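Local coordinates for kojibiose phosphorylase (Gut metagenome, PDB 6W0P), which is a carbohydrate-active phosphorylase of glycoside hydrolase family 65, with a beta-rich N-terminal domain and a helical catalytic domain, at residues I96-E101 and T165-E170; S213-N218 and V231-E236. One frame throughout, in Å; residues are numbered along the deposited sequence.

Contact 1: residues I96-E101 and T165-E170; sequences IIHEDE and TDIKLE
Ile-96 to His-98 and Thr-165 to Glu-170 run side by side as antiparallel strands whose axes come within 4.7 Å, with Ile-97 and Lys-168 as the hydrogen-bonded pair and Ile-96 and Leu-169 as a non-hydrogen-bonded one. Ile-97 N donates to Lys-168 O at 3.0 Å, and Lys-168 N donates in return to Ile-97 O at 2.8 Å.

On the buried face, Ile-96 and Leu-169 lie alongside each other, CG1 of the isoleucine against CD1 of the leucine at 3.8 Å; with Ile-167 they rest on Phe-159 of strand 152-161. The opposite face carries Ile-97, whose CD1 touches CD of Lys-168 at 4.1 Å. The lysine follows it only with its methylenes, for its ammonium bridges to Glu-170 two residues on, NZ to OE2 2.6 Å, meeting the carboxylate from the anti side.

Where the pairing ends, His-98 takes over. Its CG stands anti to the backbone N (chi1 -179°), which carries the imidazole across to the start of the partner strand. There NE2 and Thr-165 OG1 share a hydrogen bond of 2.6 Å at the ring edge, while CD2 faces Asp-166 O close to the ring plane. ND1 bonds Thr-132 OG1, and this second polar grip fixes the rotation of the buried ring. The carboxyl carbon of Glu-99 lies over one face, offset toward the rim, and OE1 is held by Asn-133. A water joins Glu-99 N to Asp-166 O, extending the link past the last direct backbone bond.

His-98 to Glu-101 form a type I' turn, so the arrangement is a tight beta-hairpin turn beside a neighbouring antiparallel strand, in one sheet of the family 65 N-terminal beta-sandwich.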
loop_
_atom_site.group_PDB
_atom_site.type_symbol
_atom_site.label_atom_id
_atom_site.label_comp_id
_atom_site.label_asym_id
_atom_site.label_seq_id
_atom_site.Cartn_x
_atom_site.Cartn_y
_atom_site.Cartn_z
ATOM N N ILE A 96 1.479 -21.536 -42.311
ATOM C CA ILE A 96 1.966 -22.432 -43.386
ATOM C C ILE A 96 1.433 -23.845 -43.127
ATOM O O ILE A 96 1.580 -24.346 -42.003
ATOM C CB ILE A 96 3.494 -22.345 -43.485
ATOM C CG1 ILE A 96 3.929 -20.909 -43.783
ATOM C CG2 ILE A 96 4.000 -23.325 -44.533
ATOM C CD1 ILE A 96 5.434 -20.698 -43.821
ATOM N N ILE A 97 0.790 -24.428 -44.150
ATOM C CA ILE A 97 0.201 -25.803 -44.138
ATOM C C ILE A 97 0.743 -26.575 -45.346
ATOM O O ILE A 97 0.684 -26.054 -46.464
ATOM C CB ILE A 97 -1.339 -25.751 -44.115
ATOM C CG1 ILE A 97 -1.852 -24.833 -43.002
ATOM C CG2 ILE A 97 -1.941 -27.151 -44.015
ATOM C CD1 ILE A 97 -2.049 -23.402 -43.443
ATOM N N HIS A 98 1.283 -27.761 -45.086
ATOM C CA HIS A 98 1.694 -28.770 -46.094
ATOM C C HIS A 98 0.869 -30.044 -45.881
ATOM O O HIS A 98 1.047 -30.683 -44.837
ATOM C CB HIS A 98 3.183 -29.072 -45.953
ATOM C CG HIS A 98 3.718 -30.058 -46.934
ATOM N ND1 HIS A 98 4.443 -31.168 -46.539
ATOM C CD2 HIS A 98 3.666 -30.094 -48.281
ATOM C CE1 HIS A 98 4.843 -31.823 -47.607
ATOM N NE2 HIS A 98 4.369 -31.192 -48.688
ATOM N N GLU A 99 -0.015 -30.400 -46.808
ATOM C CA GLU A 99 -0.755 -31.688 -46.713
ATOM C C GLU A 99 -1.340 -31.827 -45.301
ATOM O O GLU A 99 -1.073 -32.839 -44.588
ATOM C CB GLU A 99 0.217 -32.821 -47.045
ATOM C CG GLU A 99 0.809 -32.676 -48.428
ATOM C CD GLU A 99 1.868 -33.700 -48.773
ATOM O OE1 GLU A 99 2.280 -34.456 -47.869
ATOM O OE2 GLU A 99 2.271 -33.735 -49.949
ATOM N N ASP A 100 -2.058 -30.796 -44.876
ATOM C CA ASP A 100 -2.821 -30.759 -43.594
ATOM C C ASP A 100 -1.917 -30.735 -42.343
ATOM O O ASP A 100 -2.504 -30.583 -41.250
ATOM C CB ASP A 100 -3.858 -31.885 -43.541
ATOM C CG ASP A 100 -5.256 -31.348 -43.799
ATOM O OD1 ASP A 100 -5.886 -31.780 -44.809
ATOM O OD2 ASP A 100 -5.692 -30.477 -43.008
ATOM N N GLU A 101 -0.575 -30.813 -42.476
ATOM C CA GLU A 101 0.389 -30.553 -41.363
ATOM C C GLU A 101 0.701 -29.054 -41.327
ATOM O O GLU A 101 1.156 -28.521 -42.368
ATOM C CB GLU A 101 1.669 -31.372 -41.523
ATOM C CG GLU A 101 2.704 -31.066 -40.459
ATOM C CD GLU A 101 4.046 -31.756 -40.641
ATOM O OE1 GLU A 101 4.962 -31.447 -39.850
ATOM O OE2 GLU A 101 4.177 -32.592 -41.569
ATOM N N THR A 165 5.887 -30.372 -54.487
ATOM C CA THR A 165 4.774 -30.443 -53.504
ATOM C C THR A 165 3.991 -29.127 -53.516
ATOM O O THR A 165 4.471 -28.118 -54.109
ATOM C CB THR A 165 5.288 -30.755 -52.092
ATOM O OG1 THR A 165 4.149 -31.006 -51.270
ATOM C CG2 THR A 165 6.115 -29.633 -51.487
ATOM N N ASP A 166 2.846 -29.142 -52.849
ATOM C CA ASP A 166 1.905 -28.006 -52.720
ATOM C C ASP A 166 1.929 -27.565 -51.257
ATOM O O ASP A 166 1.973 -28.441 -50.365
ATOM C CB ASP A 166 0.478 -28.396 -53.130
ATOM C CG ASP A 166 0.245 -28.547 -54.627
ATOM O OD1 ASP A 166 1.173 -28.242 -55.410
ATOM O OD2 ASP A 166 -0.876 -28.974 -55.003
ATOM N N ILE A 167 1.901 -26.258 -51.008
ATOM C CA ILE A 167 1.747 -25.719 -49.631
ATOM C C ILE A 167 0.705 -24.618 -49.680
ATOM O O ILE A 167 0.477 -24.067 -50.771
ATOM C CB ILE A 167 3.081 -25.195 -49.071
ATOM C CG1 ILE A 167 3.480 -23.867 -49.721
ATOM C CG2 ILE A 167 4.169 -26.246 -49.213
ATOM C CD1 ILE A 167 4.653 -23.200 -49.043
ATOM N N LYS A 168 0.150 -24.299 -48.519
ATOM C CA LYS A 168 -0.724 -23.128 -48.338
ATOM C C LYS A 168 0.004 -22.109 -47.467
ATOM O O LYS A 168 0.572 -22.510 -46.452
ATOM C CB LYS A 168 -2.045 -23.546 -47.698
ATOM C CG LYS A 168 -3.152 -22.531 -47.914
ATOM C CD LYS A 168 -4.163 -22.453 -46.794
ATOM C CE LYS A 168 -5.105 -21.287 -47.010
ATOM N NZ LYS A 168 -6.314 -21.411 -46.168
ATOM N N LEU A 169 -0.012 -20.843 -47.869
ATOM C CA LEU A 169 0.531 -19.716 -47.079
ATOM C C LEU A 169 -0.606 -18.734 -46.844
ATOM O O LEU A 169 -1.300 -18.409 -47.838
ATOM C CB LEU A 169 1.681 -19.077 -47.854
ATOM C CG LEU A 169 2.208 -17.752 -47.313
ATOM C CD1 LEU A 169 2.903 -17.920 -45.969
ATOM C CD2 LEU A 169 3.151 -17.141 -48.313
ATOM N N GLU A 170 -0.828 -18.361 -45.581
ATOM C CA GLU A 170 -1.770 -17.293 -45.162
ATOM C C GLU A 170 -0.945 -16.125 -44.593
ATOM O O GLU A 170 -0.146 -16.380 -43.699
ATOM C CB GLU A 170 -2.756 -17.813 -44.114
ATOM C CG GLU A 170 -3.603 -18.988 -44.583
ATOM C CD GLU A 170 -4.588 -19.549 -43.559
ATOM O OE1 GLU A 170 -4.612 -19.060 -42.406
ATOM O OE2 GLU A 170 -5.320 -20.488 -43.906
HETATM O O HOH W 1 -0.439 -29.214 -49.370
#

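Contact 2: residues S213-N218 and V231-E236; sequences SVMRTN and VILNYE
Strands 213-217 and 231-236 run nearly parallel, 10° apart in direction, but their axes stay 9.3 Å from each other: they belong to two facing sheets and meet mainly through side chains.

Met-215 and Leu-233 reach toward each other from the two layers, tip to tip. The thioether chain of Met-215 is extended beyond CG, bringing its CE to 3.8 Å from CD1 of Leu-233; SD stands only slightly farther from that methyl. The same CE also comes near the backbone oxygen of Val-231. Two residues along, CG2 of Thr-217 meets Leu-233 CD1 at 4.1 Å, so the one methyl touches the ends of two side chains of the facing strand.

Tyr-235 comes from the opposite direction to Thr-217 and presents its phenol oxygen. Its CG lies anti to the carbonyl carbon (chi1 -56°), sending the ring across the gap until OH is 2.9 Å from Thr-217 OG1 and 3.3 Å from CG2. Ile-247 of strand 245-256 and Glu-221 also touch the tyrosine.

The layers are thus held here by van der Waals contact at Met-215 and Leu-233, which gives way toward Thr-217 and Tyr-235 to a pair of hydroxyls lying close together.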
loop_
_atom_site.group_PDB
_atom_site.type_symbol
_atom_site.label_atom_id
_atom_site.label_comp_id
_atom_site.label_asym_id
_atom_site.label_seq_id
_atom_site.Cartn_x
_atom_site.Cartn_y
_atom_site.Cartn_z
ATOM N N SER A 213 -3.964 -0.510 -40.455
ATOM C CA SER A 213 -2.924 -1.447 -40.924
ATOM C C SER A 213 -3.317 -1.958 -42.301
ATOM O O SER A 213 -4.423 -2.543 -42.409
ATOM C CB SER A 213 -2.740 -2.590 -39.972
ATOM O OG SER A 213 -1.653 -3.393 -40.410
ATOM N N VAL A 214 -2.452 -1.734 -43.294
ATOM C CA VAL A 214 -2.694 -2.175 -44.696
ATOM C C VAL A 214 -1.491 -2.979 -45.198
ATOM O O VAL A 214 -0.340 -2.592 -44.914
ATOM C CB VAL A 214 -2.996 -0.976 -45.611
ATOM C CG1 VAL A 214 -4.333 -0.331 -45.256
ATOM C CG2 VAL A 214 -1.875 0.049 -45.585
ATOM N N MET A 215 -1.756 -4.058 -45.927
ATOM C CA MET A 215 -0.692 -4.833 -46.593
ATOM C C MET A 215 -1.061 -5.101 -48.053
ATOM O O MET A 215 -2.229 -4.977 -48.429
ATOM C CB MET A 215 -0.429 -6.154 -45.877
ATOM C CG MET A 215 -1.580 -7.104 -45.907
ATOM S SD MET A 215 -1.015 -8.684 -45.271
ATOM C CE MET A 215 -2.567 -9.555 -45.053
ATOM N N ARG A 216 -0.036 -5.408 -48.829
ATOM C CA ARG A 216 -0.120 -5.890 -50.222
ATOM C C ARG A 216 1.191 -6.620 -50.504
ATOM O O ARG A 216 2.139 -6.435 -49.703
ATOM C CB ARG A 216 -0.285 -4.721 -51.190
ATOM C CG ARG A 216 0.987 -3.914 -51.359
ATOM C CD ARG A 216 0.715 -2.634 -52.100
ATOM N NE ARG A 216 0.670 -2.825 -53.539
ATOM C CZ ARG A 216 -0.334 -2.437 -54.316
ATOM N NH1 ARG A 216 -1.422 -1.889 -53.789
ATOM N NH2 ARG A 216 -0.270 -2.636 -55.624
ATOM N N THR A 217 1.257 -7.362 -51.610
ATOM C CA THR A 217 2.349 -8.333 -51.891
ATOM C C THR A 217 2.691 -8.223 -53.378
ATOM O O THR A 217 2.039 -7.418 -54.065
ATOM C CB THR A 217 1.980 -9.754 -51.424
ATOM O OG1 THR A 217 1.087 -10.369 -52.355
ATOM C CG2 THR A 217 1.341 -9.783 -50.051
ATOM N N ASN A 218 3.712 -8.959 -53.809
ATOM C CA ASN A 218 4.150 -9.061 -55.226
ATOM C C ASN A 218 3.552 -10.350 -55.825
ATOM O O ASN A 218 4.171 -10.967 -56.672
ATOM C CB ASN A 218 5.685 -8.969 -55.331
ATOM C CG ASN A 218 6.404 -10.056 -54.550
ATOM O OD1 ASN A 218 5.763 -10.817 -53.831
ATOM N ND2 ASN A 218 7.725 -10.145 -54.662
ATOM N N VAL A 231 -7.613 -9.498 -41.227
ATOM C CA VAL A 231 -7.725 -9.779 -42.681
ATOM C C VAL A 231 -6.654 -10.801 -43.057
ATOM O O VAL A 231 -5.621 -10.852 -42.399
ATOM C CB VAL A 231 -7.662 -8.487 -43.508
ATOM C CG1 VAL A 231 -8.837 -7.593 -43.145
ATOM C CG2 VAL A 231 -6.333 -7.759 -43.345
ATOM N N ILE A 232 -6.951 -11.630 -44.050
ATOM C CA ILE A 232 -6.086 -12.764 -44.481
ATOM C C ILE A 232 -5.990 -12.723 -46.007
ATOM O O ILE A 232 -7.020 -12.493 -46.663
ATOM C CB ILE A 232 -6.621 -14.107 -43.946
ATOM C CG1 ILE A 232 -6.896 -14.048 -42.443
ATOM C CG2 ILE A 232 -5.684 -15.252 -44.296
ATOM C CD1 ILE A 232 -7.512 -15.318 -41.884
ATOM N N LEU A 233 -4.781 -12.880 -46.526
ATOM C CA LEU A 233 -4.520 -13.220 -47.934
ATOM C C LEU A 233 -4.117 -14.704 -47.981
ATOM O O LEU A 233 -3.199 -15.090 -47.234
ATOM C CB LEU A 233 -3.424 -12.281 -48.451
ATOM C CG LEU A 233 -3.833 -10.825 -48.692
ATOM C CD1 LEU A 233 -2.609 -9.929 -48.856
ATOM C CD2 LEU A 233 -4.722 -10.696 -49.916
ATOM N N ASN A 234 -4.815 -15.513 -48.800
ATOM C CA ASN A 234 -4.558 -16.972 -48.998
ATOM C C ASN A 234 -3.722 -17.168 -50.265
ATOM O O ASN A 234 -4.104 -16.615 -51.316
ATOM C CB ASN A 234 -5.850 -17.791 -49.126
ATOM C CG ASN A 234 -6.672 -17.786 -47.858
ATOM O OD1 ASN A 234 -6.141 -17.984 -46.762
ATOM N ND2 ASN A 234 -7.974 -17.574 -47.994
ATOM N N TYR A 235 -2.624 -17.918 -50.171
ATOM C CA TYR A 235 -1.786 -18.305 -51.339
ATOM C C TYR A 235 -1.739 -19.832 -51.392
ATOM O O TYR A 235 -1.435 -20.475 -50.377
ATOM C CB TYR A 235 -0.411 -17.630 -51.298
ATOM C CG TYR A 235 -0.495 -16.125 -51.220
ATOM C CD1 TYR A 235 -0.609 -15.352 -52.364
ATOM C CD2 TYR A 235 -0.509 -15.472 -49.995
ATOM C CE1 TYR A 235 -0.739 -13.976 -52.296
ATOM C CE2 TYR A 235 -0.635 -14.098 -49.911
ATOM C CZ TYR A 235 -0.759 -13.348 -51.064
ATOM O OH TYR A 235 -0.891 -11.999 -50.988
ATOM N N GLU A 236 -2.127 -20.377 -52.540
ATOM C CA GLU A 236 -2.067 -21.822 -52.863
ATOM C C GLU A 236 -0.843 -21.983 -53.748
ATOM O O GLU A 236 -0.942 -21.665 -54.934
ATOM C CB GLU A 236 -3.324 -22.307 -53.597
ATOM C CG GLU A 236 -4.632 -22.016 -52.884
ATOM C CD GLU A 236 -4.854 -22.780 -51.593
ATOM O OE1 GLU A 236 -5.718 -22.335 -50.791
ATOM O OE2 GLU A 236 -4.169 -23.814 -51.390
#

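Overall arrangement
The two contacts illustrate two kinds of contact in this N-terminal beta-sandwich: contact 1 joins neighbouring strands within the smaller sheet, and contact 2 joins that sheet to the larger one facing it. Their centres are 16 Å apart. Strands 165-174 and 230-239 are adjacent, and Leu-169 O and Tyr-235 N, 2.7 Å apart, probably form a hydrogen bond between them. Lys-168 and Glu-170 of contact 1 also pack on Asn-234, while Tyr-235 faces the other sheet. Both contacts lie far from the centre of the chain, about 40 and 33 Å from it respectively, centre to centre.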